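Local atomic coordinates of malate dehydrogenase (PDB entry 3I0P), a protein that binds nicotinamide-adenine-dinucleotide where its two subunits meet and probably catalyses the NAD-dependent interconversion of malate and oxaloacetate. Residues R45-H50 and F124-Y129; K107-G112 and N290-R295; G141-N146 and H284-I289; G162-A167 and F253-S258. All coordinates share one frame; numbering follows the deposited sequence.

Interaction 1 of 4, residues R45-H50 and F124-Y129; sequences RGMDTH and FGIAGY. With NAD (nicotinamide-adenine-dinucleotide), chain B.
Ile-126 is the hub of the contact, its CG2 methyl resting against Met-47 CG at 3.7 Å. Ile-126 CG2 also meets His-50 CB, at 3.7 Å, so one branch serves two neighbours. The other branch, CG1, sits between the backbone N and the carbonyl carbon (chi1 52°) and carries Ile-126 CD1 to Arg-45 CD, 4.0 Å away, on the arginine's aliphatic part. A beta-branched residue suits this place because its two arms diverge. No direct hydrogen bond joins the segments; a water does, accepting from Ile-126 N at 2.9 Å and donating to His-50 O at 3.0 Å.

The coenzyme lies against the same surface. Gly-125 O accepts from the carboxamide N7N of NAD at 2.9 Å, and Ala-127 N gives the ribose O2D of NAD a fairly straight bond of 2.9 Å, with 164° at the hydrogen. The imidazole of His-50 brings CE1 to 3.1 Å from NAD O4D, beside the nicotinamide ribose.

Further out, Gly-46 is the C-prime residue of the Schellman motif that ends helix 29-45, just ahead of the type I turn from Met-47 to His-50. Gly-125 also has positive phi (67°), easy for glycine. Asp-181, which packs on Met-47 and Ile-126, is itself hydrogen-bonded to NAD. Within this contact the carboxamide and ribose O2D are held by main-chain groups, while apolar side chains and one water join the two walls.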
# COMPACT_ATOMS: atom_id res chain seq x y z
N ARG A 45 -11.12 18.91 5.81
CA ARG A 45 -9.94 18.15 6.21
C ARG A 45 -8.63 18.87 5.88
O ARG A 45 -7.57 18.46 6.34
CB ARG A 45 -9.96 16.75 5.60
CG ARG A 45 -11.11 15.89 6.08
CD ARG A 45 -11.08 14.49 5.46
NE ARG A 45 -9.96 13.69 5.96
CZ ARG A 45 -9.92 13.09 7.15
NH1 ARG A 45 -10.94 13.18 7.99
NH2 ARG A 45 -8.85 12.39 7.51
N GLY A 46 -8.71 19.94 5.10
CA GLY A 46 -7.53 20.71 4.76
C GLY A 46 -6.88 20.31 3.46
O GLY A 46 -5.75 20.70 3.19
N MET A 47 -7.59 19.54 2.64
CA MET A 47 -7.11 19.19 1.31
C MET A 47 -7.58 20.29 0.37
O MET A 47 -8.51 20.11 -0.41
CB MET A 47 -7.67 17.83 0.85
CG MET A 47 -7.39 16.66 1.77
SD MET A 47 -5.62 16.46 2.00
CE MET A 47 -5.58 14.96 3.01
N ASP A 48 -6.94 21.44 0.45
CA ASP A 48 -7.48 22.67 -0.16
C ASP A 48 -7.50 22.64 -1.70
O ASP A 48 -8.10 23.52 -2.33
CB ASP A 48 -6.75 23.90 0.41
CG ASP A 48 -6.96 24.02 1.92
OD1 ASP A 48 -8.11 23.87 2.38
OD2 ASP A 48 -5.98 24.26 2.66
N THR A 49 -6.88 21.61 -2.27
CA THR A 49 -6.87 21.39 -3.71
C THR A 49 -8.09 20.61 -4.23
O THR A 49 -8.24 20.43 -5.44
CB THR A 49 -5.60 20.61 -4.11
OG1 THR A 49 -4.45 21.46 -3.94
CG2 THR A 49 -5.69 20.14 -5.56
N HIS A 50 -8.97 20.15 -3.33
CA HIS A 50 -9.99 19.18 -3.73
C HIS A 50 -11.44 19.49 -3.36
O HIS A 50 -12.32 18.64 -3.53
CB HIS A 50 -9.59 17.77 -3.28
CG HIS A 50 -8.50 17.17 -4.11
ND1 HIS A 50 -7.18 17.18 -3.72
CD2 HIS A 50 -8.53 16.58 -5.33
CE1 HIS A 50 -6.44 16.60 -4.66
NE2 HIS A 50 -7.24 16.23 -5.64
N PHE A 124 -13.10 11.96 -8.47
CA PHE A 124 -13.87 11.62 -7.29
C PHE A 124 -13.39 12.33 -6.02
O PHE A 124 -13.74 11.92 -4.91
CB PHE A 124 -14.04 10.09 -7.15
CG PHE A 124 -12.90 9.36 -6.46
CD1 PHE A 124 -13.03 8.01 -6.18
CD2 PHE A 124 -11.73 10.01 -6.09
CE1 PHE A 124 -12.01 7.30 -5.54
CE2 PHE A 124 -10.71 9.32 -5.43
CZ PHE A 124 -10.85 7.96 -5.16
N GLY A 125 -12.61 13.39 -6.20
CA GLY A 125 -12.14 14.21 -5.09
C GLY A 125 -11.16 13.45 -4.21
O GLY A 125 -10.30 12.74 -4.71
N ILE A 126 -11.30 13.59 -2.90
CA ILE A 126 -10.37 12.94 -1.98
C ILE A 126 -10.63 11.45 -1.78
O ILE A 126 -11.76 11.04 -1.48
CB ILE A 126 -10.25 13.68 -0.63
CG1 ILE A 126 -11.63 13.93 0.01
CG2 ILE A 126 -9.49 14.97 -0.81
CD1 ILE A 126 -11.55 14.15 1.51
N ALA A 127 -9.59 10.63 -1.94
CA ALA A 127 -9.77 9.19 -1.78
C ALA A 127 -10.23 8.88 -0.36
O ALA A 127 -11.09 8.02 -0.14
CB ALA A 127 -8.48 8.44 -2.12
N GLY A 128 -9.67 9.62 0.59
CA GLY A 128 -9.95 9.45 2.01
C GLY A 128 -11.42 9.48 2.37
O GLY A 128 -11.81 8.89 3.37
N TYR A 129 -12.24 10.13 1.55
CA TYR A 129 -13.66 10.29 1.87
C TYR A 129 -14.36 8.95 1.91
O TYR A 129 -15.12 8.66 2.83
CB TYR A 129 -14.36 11.21 0.86
CG TYR A 129 -15.86 11.35 1.09
CD1 TYR A 129 -16.35 12.20 2.08
CD2 TYR A 129 -16.78 10.61 0.33
CE1 TYR A 129 -17.72 12.33 2.31
CE2 TYR A 129 -18.15 10.73 0.56
CZ TYR A 129 -18.61 11.59 1.54
OH TYR A 129 -19.97 11.73 1.77
PA NAD B . -0.08 14.15 1.74
O1A NAD B . -0.70 15.47 2.14
O2A NAD B . 1.37 14.13 1.37
O5B NAD B . -0.33 13.15 2.97
C5B NAD B . -1.65 13.01 3.52
C4B NAD B . -1.78 11.78 4.43
O4B NAD B . -0.60 11.57 5.22
C3B NAD B . -2.91 11.91 5.43
O3B NAD B . -3.43 10.60 5.70
C2B NAD B . -2.23 12.47 6.66
O2B NAD B . -2.94 12.13 7.85
C1B NAD B . -0.89 11.77 6.61
N9A NAD B . 0.23 12.51 7.25
C8A NAD B . 0.73 13.71 6.89
N7A NAD B . 1.76 14.01 7.71
C5A NAD B . 1.91 12.99 8.59
C6A NAD B . 2.79 12.72 9.64
N6A NAD B . 3.75 13.61 9.99
N1A NAD B . 2.67 11.57 10.34
C2A NAD B . 1.72 10.67 10.03
N3A NAD B . 0.87 10.90 9.02
C4A NAD B . 0.95 12.05 8.28
O3 NAD B . -0.95 13.43 0.57
PN NAD B . -1.13 13.87 -0.99
O1N NAD B . -0.50 12.78 -1.83
O2N NAD B . -0.73 15.31 -1.18
O5D NAD B . -2.71 13.79 -1.21
C5D NAD B . -3.57 14.86 -0.80
C4D NAD B . -5.00 14.61 -1.27
O4D NAD B . -5.06 14.61 -2.70
C3D NAD B . -5.53 13.26 -0.81
O3D NAD B . -6.76 13.49 -0.11
C2D NAD B . -5.72 12.44 -2.09
O2D NAD B . -6.86 11.57 -2.11
C1D NAD B . -5.90 13.53 -3.13
N1N NAD B . -5.59 13.06 -4.48
C2N NAD B . -6.62 12.77 -5.30
C3N NAD B . -6.37 12.32 -6.60
C7N NAD B . -7.50 11.99 -7.54
O7N NAD B . -7.23 11.60 -8.67
N7N NAD B . -8.75 12.12 -7.12
C4N NAD B . -5.04 12.18 -7.03
C5N NAD B . -4.00 12.48 -6.15
C6N NAD B . -4.30 12.93 -4.87
O HOH W 1 -12.99 15.88 -2.45

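Interaction 2 of 4, residues K107-G112 and N290-R295; sequences KAKKYG and NVECFR
Asn-290 sits against the end of helix 93-111, and here the contact is close. Asn-290 N donates to Gly-112 O over 2.9 Å, nearly straight at 166°. With CG anti to the backbone N (chi1 -172°), the side chain runs along the last turn of the helix, and Asn-290 CB lies 3.4 Å from Ala-108 O. Ala-108 is small enough to admit this, its CB standing 4.2 Å from Asn-290 CB. The amide nitrogen Asn-290 ND2 passes over the backbone of the next residue, 3.8 Å from Lys-109 CA. Gly-112, the first residue beyond the helix, takes a positive phi of 117°, where any side chain would press on the preceding carbonyl. The bare Gly-112 CA instead receives Cys-293 SG at 3.5 Å, a compact sulfur delivered by the 3-10 turn 291-293.

Towards solvent the fit slackens. Lys-109 and Glu-292 are exposed and send their long chains across each other at about a right angle, but NZ of Lys-109 stays 4.2 Å from OE2 of Glu-292, beyond a salt bridge. The lysine is instead hydrogen-bonded to the carbonyl of Glu-137. Thr-83 of the second subunit packs on Cys-293, so this corner also belongs to the dimer interface. One main-chain bond and the close packing of Asn-290 and Cys-293 on Ala-108 and Gly-112 therefore do most of the joining, and the charged pair, at the exposed rim, probably adds only a weak attraction.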
# COMPACT_ATOMS: atom_id res chain seq x y z
N LYS A 107 -22.39 -5.21 1.63
CA LYS A 107 -21.91 -6.57 1.39
C LYS A 107 -20.96 -7.09 2.47
O LYS A 107 -20.93 -8.29 2.75
CB LYS A 107 -21.20 -6.67 0.03
CG LYS A 107 -22.04 -6.24 -1.14
CD LYS A 107 -21.34 -6.53 -2.45
CE LYS A 107 -22.27 -6.32 -3.62
NZ LYS A 107 -23.47 -7.21 -3.54
N ALA A 108 -20.17 -6.20 3.07
CA ALA A 108 -19.25 -6.63 4.11
C ALA A 108 -20.03 -7.00 5.36
O ALA A 108 -19.74 -8.00 6.01
CB ALA A 108 -18.19 -5.57 4.41
N LYS A 109 -21.05 -6.19 5.67
CA LYS A 109 -21.93 -6.42 6.82
C LYS A 109 -22.68 -7.74 6.72
O LYS A 109 -22.92 -8.40 7.74
CB LYS A 109 -22.91 -5.27 6.97
CG LYS A 109 -22.28 -3.95 7.38
CD LYS A 109 -21.76 -4.00 8.80
CE LYS A 109 -21.76 -2.62 9.41
NZ LYS A 109 -21.11 -2.65 10.74
N LYS A 110 -23.05 -8.13 5.51
CA LYS A 110 -23.78 -9.37 5.31
C LYS A 110 -22.88 -10.61 5.21
O LYS A 110 -23.26 -11.68 5.68
CB LYS A 110 -24.68 -9.27 4.08
CG LYS A 110 -25.83 -10.27 4.08
CD LYS A 110 -26.64 -10.16 2.79
CE LYS A 110 -27.47 -11.44 2.55
NZ LYS A 110 -28.46 -11.24 1.45
N TYR A 111 -21.68 -10.47 4.62
CA TYR A 111 -20.81 -11.63 4.33
C TYR A 111 -19.42 -11.58 4.95
O TYR A 111 -18.74 -12.60 5.00
CB TYR A 111 -20.65 -11.84 2.83
CG TYR A 111 -21.94 -12.15 2.11
CD1 TYR A 111 -22.62 -11.15 1.42
CD2 TYR A 111 -22.48 -13.44 2.13
CE1 TYR A 111 -23.80 -11.42 0.75
CE2 TYR A 111 -23.67 -13.72 1.46
CZ TYR A 111 -24.32 -12.71 0.78
OH TYR A 111 -25.51 -12.97 0.11
N GLY A 112 -19.01 -10.40 5.40
CA GLY A 112 -17.68 -10.23 6.00
C GLY A 112 -16.80 -9.29 5.20
O GLY A 112 -16.04 -8.51 5.76
N ASN A 290 -15.36 -6.16 7.25
CA ASN A 290 -16.15 -6.09 8.47
C ASN A 290 -15.36 -6.59 9.66
O ASN A 290 -15.15 -7.80 9.81
CB ASN A 290 -17.45 -6.87 8.30
CG ASN A 290 -18.41 -6.67 9.46
OD1 ASN A 290 -18.22 -5.79 10.30
ND2 ASN A 290 -19.45 -7.48 9.50
N VAL A 291 -14.94 -5.66 10.51
CA VAL A 291 -14.14 -5.95 11.70
C VAL A 291 -14.79 -7.00 12.64
O VAL A 291 -14.12 -7.96 13.07
CB VAL A 291 -13.79 -4.65 12.47
CG1 VAL A 291 -13.32 -4.96 13.90
CG2 VAL A 291 -12.76 -3.83 11.70
N GLU A 292 -16.09 -6.82 12.93
CA GLU A 292 -16.76 -7.66 13.92
C GLU A 292 -16.78 -9.16 13.54
O GLU A 292 -17.01 -10.01 14.41
CB GLU A 292 -18.15 -7.10 14.30
CG GLU A 292 -19.30 -7.38 13.31
CD GLU A 292 -20.53 -6.47 13.51
OE1 GLU A 292 -20.64 -5.84 14.61
OE2 GLU A 292 -21.37 -6.37 12.57
N CYS A 293 -16.52 -9.48 12.27
CA CYS A 293 -16.30 -10.87 11.83
C CYS A 293 -15.04 -11.51 12.44
O CYS A 293 -14.94 -12.74 12.50
CB CYS A 293 -16.20 -10.94 10.31
SG CYS A 293 -17.76 -10.68 9.46
N PHE A 294 -14.11 -10.66 12.88
CA PHE A 294 -12.81 -11.09 13.40
C PHE A 294 -12.71 -10.96 14.90
O PHE A 294 -12.29 -11.89 15.59
CB PHE A 294 -11.68 -10.25 12.79
CG PHE A 294 -11.49 -10.47 11.33
CD1 PHE A 294 -10.73 -11.55 10.86
CD2 PHE A 294 -12.05 -9.58 10.41
CE1 PHE A 294 -10.55 -11.75 9.50
CE2 PHE A 294 -11.88 -9.77 9.05
CZ PHE A 294 -11.12 -10.86 8.59
N ARG A 295 -13.07 -9.78 15.39
CA ARG A 295 -12.90 -9.39 16.78
C ARG A 295 -13.99 -8.38 17.12
O ARG A 295 -14.53 -7.72 16.22
CB ARG A 295 -11.52 -8.77 16.96
CG ARG A 295 -11.19 -8.30 18.36
CD ARG A 295 -9.86 -7.59 18.36
NE ARG A 295 -9.34 -7.37 19.70
CZ ARG A 295 -8.12 -6.91 19.96
NH1 ARG A 295 -7.30 -6.62 18.96
NH2 ARG A 295 -7.72 -6.75 21.21

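Interaction 3 of 4, residues G141-N146 and H284-I289; sequences GICGTN and HFFIAI. With NAD (nicotinamide-adenine-dinucleotide), chain B.
Two neighbouring antiparallel strands of the large mixed sheet, 139-145 and 282-290, run at 177° to each other in this contact. Ile-142 with Ile-287 and Gly-144 with Phe-285 are the hydrogen-bonded pairs: Ile-142 N donates to Ile-287 O at 2.9 Å, and Phe-285 N to Gly-144 O at 3.1 Å, each with its reciprocal bond.

On the face bearing Phe-285, its chi1 of 70° swings the ring across onto the partner strand. There one ring face covers the Cys-143 to Gly-144 peptide, Phe-285 CE2 lying 3.5 Å from Gly-144 CA, and Cys-143 CA makes a CH-pi contact with it. Glycine suits the spot because a CB would collide with the ring. Ile-142 CG2 meets the ring edge, 4.2 Å from Phe-285 CE1.

On the other face Cys-143 CB touches Phe-286 CD1 at 3.5 Å. Farther along, His-284 ND1 donates in its ring plane to Thr-145 OG1 over 2.8 Å, while Ser-121 is hydrogen-bonded to its NE2. A chi1 of -174° keeps the threonine hydroxyl at the histidine and turns Thr-145 CG2 to the coenzyme, 3.7 Å from NAD O7N. An aromatic ring laid over a cross-strand glycine, as here, is a recurring feature of antiparallel sheets.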
# COMPACT_ATOMS: atom_id res chain seq x y z
N GLY A 141 -11.69 0.33 5.50
CA GLY A 141 -11.98 0.75 4.13
C GLY A 141 -10.75 1.08 3.31
O GLY A 141 -9.95 1.94 3.69
N ILE A 142 -10.59 0.40 2.19
CA ILE A 142 -9.45 0.60 1.31
C ILE A 142 -9.98 0.96 -0.07
O ILE A 142 -10.90 0.31 -0.58
CB ILE A 142 -8.56 -0.68 1.21
CG1 ILE A 142 -8.06 -1.10 2.61
CG2 ILE A 142 -7.40 -0.46 0.24
CD1 ILE A 142 -7.45 -2.50 2.68
N CYS A 143 -9.44 2.02 -0.66
CA CYS A 143 -9.96 2.49 -1.93
C CYS A 143 -8.91 3.29 -2.68
O CYS A 143 -7.86 3.62 -2.13
CB CYS A 143 -11.24 3.30 -1.70
SG CYS A 143 -11.01 5.04 -1.32
N GLY A 144 -9.19 3.57 -3.95
CA GLY A 144 -8.26 4.29 -4.82
C GLY A 144 -8.86 4.57 -6.18
O GLY A 144 -9.99 4.15 -6.48
N THR A 145 -8.11 5.28 -7.01
CA THR A 145 -8.57 5.69 -8.33
C THR A 145 -7.35 5.81 -9.21
O THR A 145 -6.26 6.07 -8.71
CB THR A 145 -9.33 7.07 -8.28
OG1 THR A 145 -9.88 7.36 -9.57
CG2 THR A 145 -8.41 8.21 -7.86
N ASN A 146 -7.50 5.58 -10.51
CA ASN A 146 -6.44 6.00 -11.43
C ASN A 146 -6.70 7.43 -11.89
O ASN A 146 -7.74 8.01 -11.57
CB ASN A 146 -6.20 5.01 -12.58
CG ASN A 146 -7.43 4.73 -13.44
OD1 ASN A 146 -8.52 5.30 -13.26
ND2 ASN A 146 -7.26 3.82 -14.40
N HIS A 284 -12.20 3.31 -10.46
CA HIS A 284 -12.06 3.38 -9.01
C HIS A 284 -12.28 1.98 -8.43
O HIS A 284 -12.96 1.15 -9.04
CB HIS A 284 -13.15 4.26 -8.37
CG HIS A 284 -13.45 5.54 -9.08
ND1 HIS A 284 -12.47 6.43 -9.50
CD2 HIS A 284 -14.64 6.13 -9.38
CE1 HIS A 284 -13.05 7.48 -10.05
NE2 HIS A 284 -14.36 7.33 -9.98
N PHE A 285 -11.73 1.73 -7.24
CA PHE A 285 -12.06 0.53 -6.47
C PHE A 285 -12.34 0.87 -5.02
O PHE A 285 -11.79 1.85 -4.49
CB PHE A 285 -10.95 -0.53 -6.56
CG PHE A 285 -9.69 -0.17 -5.82
CD1 PHE A 285 -9.46 -0.65 -4.54
CD2 PHE A 285 -8.73 0.64 -6.42
CE1 PHE A 285 -8.29 -0.32 -3.84
CE2 PHE A 285 -7.55 0.98 -5.74
CZ PHE A 285 -7.33 0.49 -4.45
N PHE A 286 -13.17 0.05 -4.38
CA PHE A 286 -13.59 0.25 -2.99
C PHE A 286 -13.71 -1.08 -2.29
O PHE A 286 -14.49 -1.95 -2.71
CB PHE A 286 -14.92 1.00 -2.93
CG PHE A 286 -14.94 2.27 -3.72
CD1 PHE A 286 -14.40 3.44 -3.19
CD2 PHE A 286 -15.47 2.30 -5.00
CE1 PHE A 286 -14.39 4.61 -3.91
CE2 PHE A 286 -15.47 3.47 -5.74
CZ PHE A 286 -14.92 4.64 -5.18
N ILE A 287 -12.92 -1.24 -1.22
CA ILE A 287 -12.91 -2.46 -0.43
C ILE A 287 -13.38 -2.15 0.99
O ILE A 287 -12.95 -1.17 1.58
CB ILE A 287 -11.49 -3.09 -0.37
CG1 ILE A 287 -11.01 -3.48 -1.77
CG2 ILE A 287 -11.44 -4.30 0.58
CD1 ILE A 287 -9.62 -4.11 -1.76
N ALA A 288 -14.26 -3.00 1.51
CA ALA A 288 -14.71 -2.90 2.90
C ALA A 288 -14.56 -4.25 3.62
O ALA A 288 -14.96 -5.29 3.11
CB ALA A 288 -16.14 -2.42 2.96
N ILE A 289 -13.97 -4.21 4.81
CA ILE A 289 -13.74 -5.41 5.61
C ILE A 289 -14.45 -5.24 6.95
O ILE A 289 -14.17 -4.31 7.69
CB ILE A 289 -12.22 -5.64 5.86
CG1 ILE A 289 -11.50 -5.94 4.55
CG2 ILE A 289 -12.00 -6.76 6.89
CD1 ILE A 289 -10.05 -5.63 4.60
PA NAD B . -0.08 14.15 1.74
O1A NAD B . -0.70 15.47 2.14
O2A NAD B . 1.37 14.13 1.37
O5B NAD B . -0.33 13.15 2.97
C5B NAD B . -1.65 13.01 3.52
C4B NAD B . -1.78 11.78 4.43
O4B NAD B . -0.60 11.57 5.22
C3B NAD B . -2.91 11.91 5.43
O3B NAD B . -3.43 10.60 5.70
C2B NAD B . -2.23 12.47 6.66
O2B NAD B . -2.94 12.13 7.85
C1B NAD B . -0.89 11.77 6.61
N9A NAD B . 0.23 12.51 7.25
C8A NAD B . 0.73 13.71 6.89
N7A NAD B . 1.76 14.01 7.71
C5A NAD B . 1.91 12.99 8.59
C6A NAD B . 2.79 12.72 9.64
N6A NAD B . 3.75 13.61 9.99
N1A NAD B . 2.67 11.57 10.34
C2A NAD B . 1.72 10.67 10.03
N3A NAD B . 0.87 10.90 9.02
C4A NAD B . 0.95 12.05 8.28
O3 NAD B . -0.95 13.43 0.57
PN NAD B . -1.13 13.87 -0.99
O1N NAD B . -0.50 12.78 -1.83
O2N NAD B . -0.73 15.31 -1.18
O5D NAD B . -2.71 13.79 -1.21
C5D NAD B . -3.57 14.86 -0.80
C4D NAD B . -5.00 14.61 -1.27
O4D NAD B . -5.06 14.61 -2.70
C3D NAD B . -5.53 13.26 -0.81
O3D NAD B . -6.76 13.49 -0.11
C2D NAD B . -5.72 12.44 -2.09
O2D NAD B . -6.86 11.57 -2.11
C1D NAD B . -5.90 13.53 -3.13
N1N NAD B . -5.59 13.06 -4.48
C2N NAD B . -6.62 12.77 -5.30
C3N NAD B . -6.37 12.32 -6.60
C7N NAD B . -7.50 11.99 -7.54
O7N NAD B . -7.23 11.60 -8.67
N7N NAD B . -8.75 12.12 -7.12
C4N NAD B . -5.04 12.18 -7.03
C5N NAD B . -4.00 12.48 -6.15
C6N NAD B . -4.30 12.93 -4.87

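Interaction 4 of 4, residues G162-A167 and F253-S258. With NAD (nicotinamide-adenine-dinucleotide), chain B.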
# COMPACT_ATOMS: atom_id res chain seq x y z
N GLY A 162 -0.91 7.70 -13.37
CA GLY A 162 -1.57 8.75 -12.60
C GLY A 162 -0.89 8.91 -11.25
O GLY A 162 0.02 8.15 -10.91
N THR A 163 -1.31 9.91 -10.49
CA THR A 163 -0.82 10.07 -9.13
C THR A 163 -1.44 8.98 -8.24
O THR A 163 -1.00 8.76 -7.11
CB THR A 163 -1.15 11.46 -8.59
OG1 THR A 163 -2.49 11.81 -8.96
CG2 THR A 163 -0.19 12.49 -9.17
N ASN A 164 -2.47 8.32 -8.77
CA ASN A 164 -3.01 7.08 -8.23
C ASN A 164 -3.02 6.99 -6.71
O ASN A 164 -2.23 6.25 -6.12
CB ASN A 164 -2.25 5.90 -8.86
CG ASN A 164 -2.55 5.76 -10.34
OD1 ASN A 164 -3.20 6.62 -10.93
ND2 ASN A 164 -2.08 4.66 -10.94
N PRO A 165 -3.94 7.74 -6.07
CA PRO A 165 -3.95 7.73 -4.62
C PRO A 165 -4.55 6.45 -4.05
O PRO A 165 -5.32 5.76 -4.72
CB PRO A 165 -4.83 8.94 -4.26
CG PRO A 165 -5.77 9.05 -5.39
CD PRO A 165 -5.01 8.59 -6.62
N LEU A 166 -4.14 6.16 -2.82
CA LEU A 166 -4.64 5.04 -2.05
C LEU A 166 -5.07 5.63 -0.72
O LEU A 166 -4.33 6.39 -0.11
CB LEU A 166 -3.51 4.03 -1.84
CG LEU A 166 -3.78 2.75 -1.07
CD1 LEU A 166 -4.79 1.88 -1.81
CD2 LEU A 166 -2.45 2.01 -0.87
N ALA A 167 -6.29 5.30 -0.30
CA ALA A 167 -6.77 5.71 1.01
C ALA A 167 -7.16 4.47 1.82
O ALA A 167 -7.70 3.52 1.26
CB ALA A 167 -7.93 6.65 0.90
N PHE A 253 -0.24 -1.03 -8.69
CA PHE A 253 -1.26 -1.73 -7.90
C PHE A 253 -2.58 -0.97 -7.98
O PHE A 253 -3.60 -1.52 -8.39
CB PHE A 253 -0.80 -1.88 -6.44
CG PHE A 253 -1.90 -2.27 -5.48
CD1 PHE A 253 -2.55 -3.49 -5.58
CD2 PHE A 253 -2.26 -1.41 -4.44
CE1 PHE A 253 -3.56 -3.84 -4.68
CE2 PHE A 253 -3.27 -1.75 -3.52
CZ PHE A 253 -3.91 -2.97 -3.65
N VAL A 254 -2.53 0.32 -7.64
CA VAL A 254 -3.72 1.16 -7.69
C VAL A 254 -4.36 1.14 -9.09
O VAL A 254 -5.57 0.93 -9.22
CB VAL A 254 -3.40 2.60 -7.24
CG1 VAL A 254 -4.56 3.54 -7.59
CG2 VAL A 254 -3.12 2.61 -5.74
N GLU A 255 -3.52 1.31 -10.11
CA GLU A 255 -3.96 1.32 -11.50
C GLU A 255 -4.72 0.04 -11.88
O GLU A 255 -5.81 0.11 -12.48
CB GLU A 255 -2.74 1.50 -12.41
CG GLU A 255 -3.07 1.71 -13.88
CD GLU A 255 -3.53 3.12 -14.18
OE1 GLU A 255 -4.42 3.28 -15.04
OE2 GLU A 255 -2.99 4.08 -13.56
N ILE A 256 -4.13 -1.11 -11.56
CA ILE A 256 -4.72 -2.41 -11.89
C ILE A 256 -6.04 -2.62 -11.16
O ILE A 256 -7.02 -3.02 -11.77
CB ILE A 256 -3.76 -3.56 -11.57
CG1 ILE A 256 -2.57 -3.52 -12.52
CG2 ILE A 256 -4.47 -4.90 -11.63
CD1 ILE A 256 -1.43 -4.39 -12.08
N MET A 257 -6.06 -2.31 -9.87
CA MET A 257 -7.28 -2.40 -9.07
C MET A 257 -8.37 -1.48 -9.61
O MET A 257 -9.55 -1.81 -9.54
CB MET A 257 -7.00 -2.05 -7.59
CG MET A 257 -6.01 -2.96 -6.88
SD MET A 257 -6.70 -4.58 -6.56
CE MET A 257 -7.51 -4.32 -4.98
N SER A 258 -7.97 -0.33 -10.13
CA SER A 258 -8.92 0.68 -10.61
C SER A 258 -9.44 0.38 -12.00
O SER A 258 -10.62 0.62 -12.26
CB SER A 258 -8.33 2.09 -10.54
OG SER A 258 -7.93 2.38 -9.21
PA NAD B . -0.08 14.15 1.74
O1A NAD B . -0.70 15.47 2.14
O2A NAD B . 1.37 14.13 1.37
O5B NAD B . -0.33 13.15 2.97
C5B NAD B . -1.65 13.01 3.52
C4B NAD B . -1.78 11.78 4.43
O4B NAD B . -0.60 11.57 5.22
C3B NAD B . -2.91 11.91 5.43
O3B NAD B . -3.43 10.60 5.70
C2B NAD B . -2.23 12.47 6.66
O2B NAD B . -2.94 12.13 7.85
C1B NAD B . -0.89 11.77 6.61
N9A NAD B . 0.23 12.51 7.25
C8A NAD B . 0.73 13.71 6.89
N7A NAD B . 1.76 14.01 7.71
C5A NAD B . 1.91 12.99 8.59
C6A NAD B . 2.79 12.72 9.64
N6A NAD B . 3.75 13.61 9.99
N1A NAD B . 2.67 11.57 10.34
C2A NAD B . 1.72 10.67 10.03
N3A NAD B . 0.87 10.90 9.02
C4A NAD B . 0.95 12.05 8.28
O3 NAD B . -0.95 13.43 0.57
PN NAD B . -1.13 13.87 -0.99
O1N NAD B . -0.50 12.78 -1.83
O2N NAD B . -0.73 15.31 -1.18
O5D NAD B . -2.71 13.79 -1.21
C5D NAD B . -3.57 14.86 -0.80
C4D NAD B . -5.00 14.61 -1.27
O4D NAD B . -5.06 14.61 -2.70
C3D NAD B . -5.53 13.26 -0.81
O3D NAD B . -6.76 13.49 -0.11
C2D NAD B . -5.72 12.44 -2.09
O2D NAD B . -6.86 11.57 -2.11
C1D NAD B . -5.90 13.53 -3.13
N1N NAD B . -5.59 13.06 -4.48
C2N NAD B . -6.62 12.77 -5.30
C3N NAD B . -6.37 12.32 -6.60
C7N NAD B . -7.50 11.99 -7.54
O7N NAD B . -7.23 11.60 -8.67
N7N NAD B . -8.75 12.12 -7.12
C4N NAD B . -5.04 12.18 -7.03
C5N NAD B . -4.00 12.48 -6.15
C6N NAD B . -4.30 12.93 -4.87
O HOH W 2 -2.87 6.15 -14.81
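Asn-164 supplies the direct polar link, donating through ND2 to Glu-255 OE2 over 2.8 Å at 166°. The carboxylate oxygen is met on its anti side, somewhat out of plane, but lies near the amide plane. Glu-255 gets there by a bend at chi2 (78°), which turns the acid toward Asn-164 and Gly-162. Both groups are buried and have further partners: Asn-164 ND2 also binds Ser-251 O, and Glu-255 OE1 takes bonds from Asn-146 ND2 and Leu-267 N, which would probably stabilise its charge. A water accepts from Gly-162 N at 2.9 Å; its approach to Glu-255 is too short to be trusted.

The helix concerned, 244-259, packs against the loop leading into strand 166-170 of the main sheet. In that loop Asn-164 has a left-handed backbone conformation (phi 38°), tolerated well by asparagine.

Apolar packing centres on Val-254, whose CG1 lies 3.5 Å from Asn-164 CB. Val-254 CG2 approaches Leu-166 CB at 4.2 Å, and Leu-166 CD1 continues to Phe-253 CE2 at 4.3 Å.

Towards the coenzyme, Pro-165 CG lies over one face of the nicotinamide, 3.5 Å from NAD C3N, and Thr-163 OG1 stands at the ring's edge, 3.2 Å from NAD C4N.

How the interactions relate
Interactions 1, 3 and 4 converge on one NAD, each contributing residues near the nicotinamide. Interactions 3 and 4 are the most closely joined, their centres 9 Å apart: Cys-143 O and Ala-167 N, 2.9 Å apart, probably pair the adjacent strands 139-145 and 166-170, and Thr-145 O lies 3.3 Å from Val-254 CG1. Interaction 1 abuts both, with Phe-124 CE2 3.5 Å from Thr-145 CG2 and Ala-127 C 3.4 Å from Ala-167 CB. Interaction 2 lies at the far end of strand 282-290, its nearest atoms about 15 Å from those of interaction 1, but it touches interaction 3 through Ala-108 CB and Ala-288 O, 3.5 Å apart. Interactions 2, 3 and 4 also reach the second subunit.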